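Local atomic coordinates of Lmo0325 protein (Listeria monocytogenes EGD-e, PDB entry 4RYK), a protein that probably binds DNA as a putative transcriptional regulator, with a helix-turn-helix region followed by an all-helical C-terminal domain of the Rgg type. Residues N209-L214 with N224-K229; N218-A223 with G254-K259. One frame throughout, in Å; residues are numbered along the deposited sequence.

Overall arrangement
From the N terminus the chain first runs through the helix-turn-helix region and the earlier helices of the Rgg-type C-terminal domain; both contacts come later in that domain. Helix 197-216 supplies 209-214, and contact 1 closes a short loop of nine residues when 224-229 packs back against it. Contact 2 starts within that loop, at 218-223, and runs past it to 254-259, spanning thirty residues, so the two cross rather than nest. They share helix 220-235, which pairs with helix 197-216 in contact 1 and with helix 243-259 in contact 2. Their centres are about 9 Å apart, and Leu-227 CD2 touches Ile-256 CD1 between them at 3.7 Å.

Contact 1 of 2, residues N209-L214 with N224-K229; sequences NLTDEL and NLVLEK
Leu-210 meets Val-226 with the base of its side chain: CB lies 3.9 Å from Val-226 CG1, while the rest of the leucine also packs on Tyr-183 of helix 176-193 and on Ile-171 in a loop. One residue on, Thr-211 and Val-226 form the closest CA pair across the two segments, 5.8 Å apart. Their side chains run alongside each other, pointing in opposite senses, which brings Thr-211 OG1 within 3.2 Å of Val-226 CG1, a tight oxygen-to-methyl contact. With OG1 beside its own backbone N (chi1 -58°), the hydroxyl is placed to hydrogen-bond Phe-207 O, one turn back in the same helix, so this buried polar group is satisfied without a partner across the contact. Leu-227 N is 3.5 Å from Thr-211 OG1, but the angle is too poor for a hydrogen bond. The threonine methyl CG2, anti to the backbone N, touches Leu-227 CB at 4.2 Å.

This is an antiparallel helical hairpin, with short segment axes 8.7 Å apart at closest approach and directions 158° apart, a unit in keeping with the TPR-like C-terminal domain of Rgg regulators. From helix 243-259, Tyr-252 packs on Thr-211 and Gln-253 on Leu-227.

A turn beyond the threonine, Leu-214 sends CD1 to within 3.7 Å of Val-226 CG2, the two side chains meeting at about a right angle. Val-226 thus divides its branches: with CG1 anti to the backbone N (chi1 180°), that methyl serves Leu-210 and Thr-211, and CG2 is left for Leu-214. The same valine rests on Phe-207 and Tyr-183, and lies about 4 Å from a bound PEG molecule, probably from the crystallisation liquor.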
loop_
_atom_site.group_PDB
_atom_site.type_symbol
_atom_site.label_atom_id
_atom_site.label_comp_id
_atom_site.label_asym_id
_atom_site.label_seq_id
_atom_site.Cartn_x
_atom_site.Cartn_y
_atom_site.Cartn_z
ATOM N N ASN A 209 -10.613 12.030 -10.506
ATOM C CA ASN A 209 -11.037 12.076 -11.919
ATOM C C ASN A 209 -12.447 12.549 -12.128
ATOM O O ASN A 209 -12.712 13.347 -13.032
ATOM C CB ASN A 209 -10.863 10.734 -12.618
ATOM C CG ASN A 209 -9.409 10.422 -12.921
ATOM O OD1 ASN A 209 -8.528 11.255 -12.791
ATOM N ND2 ASN A 209 -9.162 9.212 -13.343
ATOM N N LEU A 210 -13.356 12.056 -11.305
ATOM C CA LEU A 210 -14.749 12.489 -11.411
ATOM C C LEU A 210 -14.928 13.954 -11.042
ATOM O O LEU A 210 -15.676 14.683 -11.708
ATOM C CB LEU A 210 -15.622 11.689 -10.482
ATOM C CG LEU A 210 -15.748 10.216 -10.828
ATOM C CD1 LEU A 210 -16.643 9.542 -9.787
ATOM C CD2 LEU A 210 -16.294 10.010 -12.244
ATOM N N THR A 211 -14.245 14.382 -9.976
ATOM C CA THR A 211 -14.377 15.748 -9.520
ATOM C C THR A 211 -13.923 16.664 -10.651
ATOM O O THR A 211 -14.562 17.669 -10.957
ATOM C CB THR A 211 -13.563 16.002 -8.255
ATOM O OG1 THR A 211 -13.975 15.116 -7.208
ATOM C CG2 THR A 211 -13.726 17.385 -7.773
ATOM N N ASP A 212 -12.794 16.318 -11.246
ATOM C CA ASP A 212 -12.216 17.086 -12.339
ATOM C C ASP A 212 -13.223 17.181 -13.479
ATOM O O ASP A 212 -13.486 18.266 -14.017
ATOM C CB ASP A 212 -10.928 16.415 -12.830
ATOM C CG ASP A 212 -10.235 17.205 -13.943
ATOM O OD1 ASP A 212 -10.692 17.134 -15.094
ATOM O OD2 ASP A 212 -9.228 17.889 -13.682
ATOM N N GLU A 213 -13.813 16.050 -13.832
ATOM C CA GLU A 213 -14.750 16.035 -14.979
ATOM C C GLU A 213 -16.032 16.794 -14.678
ATOM O O GLU A 213 -16.610 17.435 -15.560
ATOM C CB GLU A 213 -15.055 14.604 -15.426
ATOM C CG GLU A 213 -15.565 14.523 -16.863
ATOM C CD GLU A 213 -14.506 14.990 -17.847
ATOM O OE1 GLU A 213 -13.458 14.307 -17.964
ATOM O OE2 GLU A 213 -14.696 16.064 -18.451
ATOM N N LEU A 214 -16.475 16.745 -13.427
ATOM C CA LEU A 214 -17.686 17.445 -13.050
ATOM C C LEU A 214 -17.460 18.931 -13.040
ATOM O O LEU A 214 -18.352 19.713 -13.438
ATOM C CB LEU A 214 -18.190 17.014 -11.692
ATOM C CG LEU A 214 -18.731 15.607 -11.761
ATOM C CD1 LEU A 214 -18.828 15.047 -10.353
ATOM C CD2 LEU A 214 -20.053 15.551 -12.533
ATOM N N ASN A 224 -18.949 19.056 -5.675
ATOM C CA ASN A 224 -18.834 19.157 -4.226
ATOM C C ASN A 224 -19.066 17.835 -3.566
ATOM O O ASN A 224 -18.345 17.473 -2.647
ATOM C CB ASN A 224 -19.801 20.212 -3.652
ATOM C CG ASN A 224 -19.194 21.610 -3.673
ATOM O OD1 ASN A 224 -18.138 21.819 -3.105
ATOM N ND2 ASN A 224 -19.810 22.543 -4.378
ATOM N N LEU A 225 -20.037 17.078 -4.044
ATOM C CA LEU A 225 -20.274 15.775 -3.413
ATOM C C LEU A 225 -19.093 14.858 -3.558
ATOM O O LEU A 225 -18.653 14.210 -2.591
ATOM C CB LEU A 225 -21.527 15.101 -3.980
ATOM C CG LEU A 225 -22.797 15.863 -3.595
ATOM C CD1 LEU A 225 -24.017 15.316 -4.311
ATOM C CD2 LEU A 225 -23.004 15.901 -2.081
ATOM N N VAL A 226 -18.577 14.777 -4.779
ATOM C CA VAL A 226 -17.479 13.876 -5.055
ATOM C C VAL A 226 -16.178 14.334 -4.361
ATOM O O VAL A 226 -15.439 13.515 -3.831
ATOM C CB VAL A 226 -17.265 13.703 -6.559
ATOM C CG1 VAL A 226 -16.108 12.766 -6.805
ATOM C CG2 VAL A 226 -18.509 13.114 -7.208
ATOM N N LEU A 227 -15.923 15.641 -4.353
ATOM C CA LEU A 227 -14.788 16.179 -3.628
ATOM C C LEU A 227 -14.825 15.777 -2.163
ATOM O O LEU A 227 -13.788 15.396 -1.591
ATOM C CB LEU A 227 -14.716 17.711 -3.742
ATOM C CG LEU A 227 -13.644 18.412 -2.894
ATOM C CD1 LEU A 227 -12.238 17.949 -3.237
ATOM C CD2 LEU A 227 -13.678 19.904 -3.082
ATOM N N GLU A 228 -15.995 15.853 -1.540
ATOM C CA GLU A 228 -16.108 15.474 -0.124
ATOM C C GLU A 228 -15.657 14.009 0.074
ATOM O O GLU A 228 -15.032 13.649 1.094
ATOM C CB GLU A 228 -17.536 15.756 0.344
ATOM C CG GLU A 228 -17.951 15.215 1.703
ATOM C CD GLU A 228 -19.500 15.084 1.877
ATOM O OE1 GLU A 228 -20.296 15.821 1.201
ATOM O OE2 GLU A 228 -19.919 14.216 2.705
ATOM N N LYS A 229 -15.926 13.157 -0.909
ATOM C CA LYS A 229 -15.489 11.770 -0.831
ATOM C C LYS A 229 -14.002 11.641 -1.009
ATOM O O LYS A 229 -13.382 10.798 -0.391
ATOM C CB LYS A 229 -16.114 10.909 -1.913
ATOM C CG LYS A 229 -17.616 10.748 -1.795
ATOM C CD LYS A 229 -18.033 9.850 -0.645
ATOM C CE LYS A 229 -19.371 10.387 -0.149
ATOM N NZ LYS A 229 -20.064 9.383 0.621
#

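Contact 2 of 2, residues N218-A223 with G254-K259; sequences NKINYA and GAIWMK
A Schellman motif ends helix 197-216, and its C-prime residue, Asn-218 with positive phi, reaches across to Lys-259 near the C-terminal end of helix 243-259. In the motif Lys-219 N pairs with Leu-214 O and Asn-218 N with Ile-215 O; Lys-219 then occupies the N-cap position, right before helix 220-235.

Lys-259 NZ gives a weak hydrogen bond of 2.9 Å to Asn-218 OD1. That oxygen also lies too close to Lys-259 CE, so the exact placing of the lysine end is doubtful. The lysine chain is bent at chi2, chi3 and chi4, which folds it across Ile-220: CE rides 3.9 Å from Ile-220 CD1. Deeper in, Ile-220 CG2 and Ile-256 CG2 are loosely apposed at 4.3 Å. Ile-256 CD1, at the end of an extended branch, rests against Ala-223 CB at 3.9 Å.

Ile-256 also touches Ile-215 of helix 197-216 and Asn-224 farther along helix 220-235, so it lies where three helices meet, while Lys-259 packs on Phe-296 of helix 283-300 and makes a long, weak ion pair with Glu-300.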
loop_
_atom_site.group_PDB
_atom_site.type_symbol
_atom_site.label_atom_id
_atom_site.label_comp_id
_atom_site.label_asym_id
_atom_site.label_seq_id
_atom_site.Cartn_x
_atom_site.Cartn_y
_atom_site.Cartn_z
ATOM N N ASN A 218 -19.230 21.906 -15.203
ATOM C CA ASN A 218 -20.010 22.849 -14.447
ATOM C C ASN A 218 -21.174 22.232 -13.675
ATOM O O ASN A 218 -22.221 22.867 -13.513
ATOM C CB ASN A 218 -20.560 23.914 -15.395
ATOM C CG ASN A 218 -20.895 25.182 -14.683
ATOM O OD1 ASN A 218 -20.181 25.590 -13.789
ATOM N ND2 ASN A 218 -21.994 25.799 -15.058
ATOM N N LYS A 219 -20.995 21.003 -13.198
ATOM C CA LYS A 219 -21.969 20.375 -12.322
ATOM C C LYS A 219 -21.424 20.486 -10.934
ATOM O O LYS A 219 -20.808 19.538 -10.420
ATOM C CB LYS A 219 -22.132 18.930 -12.710
ATOM C CG LYS A 219 -22.668 18.750 -14.125
ATOM C CD LYS A 219 -23.312 17.381 -14.261
ATOM C CE LYS A 219 -24.147 17.290 -15.532
ATOM N NZ LYS A 219 -23.294 16.719 -16.607
ATOM N N ILE A 220 -21.593 21.661 -10.348
ATOM C CA ILE A 220 -20.883 22.054 -9.127
ATOM C C ILE A 220 -21.420 21.398 -7.838
ATOM O O ILE A 220 -20.627 21.023 -6.938
ATOM C CB ILE A 220 -20.805 23.590 -9.033
ATOM C CG1 ILE A 220 -20.058 24.132 -10.257
ATOM C CG2 ILE A 220 -20.057 24.039 -7.781
ATOM C CD1 ILE A 220 -18.678 23.530 -10.505
ATOM N N ASN A 221 -22.731 21.197 -7.768
ATOM C CA ASN A 221 -23.318 20.403 -6.674
ATOM C C ASN A 221 -22.684 19.023 -6.608
ATOM O O ASN A 221 -22.283 18.575 -5.562
ATOM C CB ASN A 221 -24.820 20.220 -6.849
ATOM C CG ASN A 221 -25.567 21.530 -6.779
ATOM O OD1 ASN A 221 -25.038 22.531 -6.278
ATOM N ND2 ASN A 221 -26.806 21.544 -7.279
ATOM N N TYR A 222 -22.632 18.356 -7.748
ATOM C CA TYR A 222 -22.068 17.027 -7.815
ATOM C C TYR A 222 -20.558 17.041 -7.542
ATOM O O TYR A 222 -20.047 16.142 -6.894
ATOM C CB TYR A 222 -22.366 16.416 -9.178
ATOM C CG TYR A 222 -23.814 16.005 -9.417
ATOM C CD1 TYR A 222 -24.778 16.054 -8.405
ATOM C CD2 TYR A 222 -24.199 15.513 -10.659
ATOM C CE1 TYR A 222 -26.082 15.657 -8.650
ATOM C CE2 TYR A 222 -25.493 15.109 -10.910
ATOM C CZ TYR A 222 -26.433 15.176 -9.904
ATOM O OH TYR A 222 -27.740 14.764 -10.169
ATOM N N ALA A 223 -19.869 18.052 -8.057
ATOM C CA ALA A 223 -18.442 18.168 -7.864
ATOM C C ALA A 223 -18.158 18.276 -6.383
ATOM O O ALA A 223 -17.252 17.639 -5.894
ATOM C CB ALA A 223 -17.874 19.371 -8.591
ATOM N N GLY A 254 -9.932 24.407 -4.208
ATOM C CA GLY A 254 -9.572 25.716 -4.722
ATOM C C GLY A 254 -10.387 26.077 -5.945
ATOM O O GLY A 254 -10.967 27.144 -6.019
ATOM N N ALA A 255 -10.446 25.158 -6.893
ATOM C CA ALA A 255 -11.163 25.391 -8.139
ATOM C C ALA A 255 -12.655 25.627 -7.874
ATOM O O ALA A 255 -13.259 26.527 -8.443
ATOM C CB ALA A 255 -10.981 24.184 -9.056
ATOM N N ILE A 256 -13.242 24.801 -7.013
ATOM C CA ILE A 256 -14.636 24.946 -6.663
ATOM C C ILE A 256 -14.930 26.260 -5.951
ATOM O O ILE A 256 -15.953 26.908 -6.219
ATOM C CB ILE A 256 -15.122 23.759 -5.850
ATOM C CG1 ILE A 256 -15.086 22.498 -6.745
ATOM C CG2 ILE A 256 -16.531 24.028 -5.334
ATOM C CD1 ILE A 256 -15.528 21.226 -6.062
ATOM N N TRP A 257 -14.037 26.676 -5.082
ATOM C CA TRP A 257 -14.178 27.999 -4.497
ATOM C C TRP A 257 -14.213 29.085 -5.555
ATOM O O TRP A 257 -15.035 30.019 -5.463
ATOM C CB TRP A 257 -13.076 28.290 -3.481
ATOM C CG TRP A 257 -13.328 27.646 -2.151
ATOM C CD1 TRP A 257 -14.530 27.278 -1.634
ATOM C CD2 TRP A 257 -12.350 27.308 -1.164
ATOM N NE1 TRP A 257 -14.358 26.730 -0.390
ATOM C CE2 TRP A 257 -13.032 26.756 -0.071
ATOM C CE3 TRP A 257 -10.960 27.449 -1.089
ATOM C CZ2 TRP A 257 -12.372 26.306 1.080
ATOM C CZ3 TRP A 257 -10.306 27.024 0.063
ATOM C CH2 TRP A 257 -11.018 26.457 1.132
HETATM N N MSE A 258 -13.363 28.983 -6.569
HETATM C CA MSE A 258 -13.369 29.993 -7.628
HETATM C C MSE A 258 -14.702 30.038 -8.320
HETATM O O MSE A 258 -15.230 31.085 -8.591
HETATM C CB MSE A 258 -12.249 29.755 -8.636
HETATM C CG MSE A 258 -10.907 29.946 -7.958
HETATM SE SE MSE A 258 -9.410 30.055 -9.208
HETATM C CE MSE A 258 -8.937 28.164 -9.186
ATOM N N LYS A 259 -15.255 28.885 -8.588
ATOM C CA LYS A 259 -16.559 28.776 -9.178
ATOM C C LYS A 259 -17.666 29.225 -8.250
ATOM O O LYS A 259 -18.715 29.588 -8.721
ATOM C CB LYS A 259 -16.846 27.326 -9.536
ATOM C CG LYS A 259 -16.061 26.810 -10.718
ATOM C CD LYS A 259 -16.572 27.414 -12.008
ATOM C CE LYS A 259 -17.905 26.822 -12.416
ATOM N NZ LYS A 259 -18.775 27.915 -12.919
#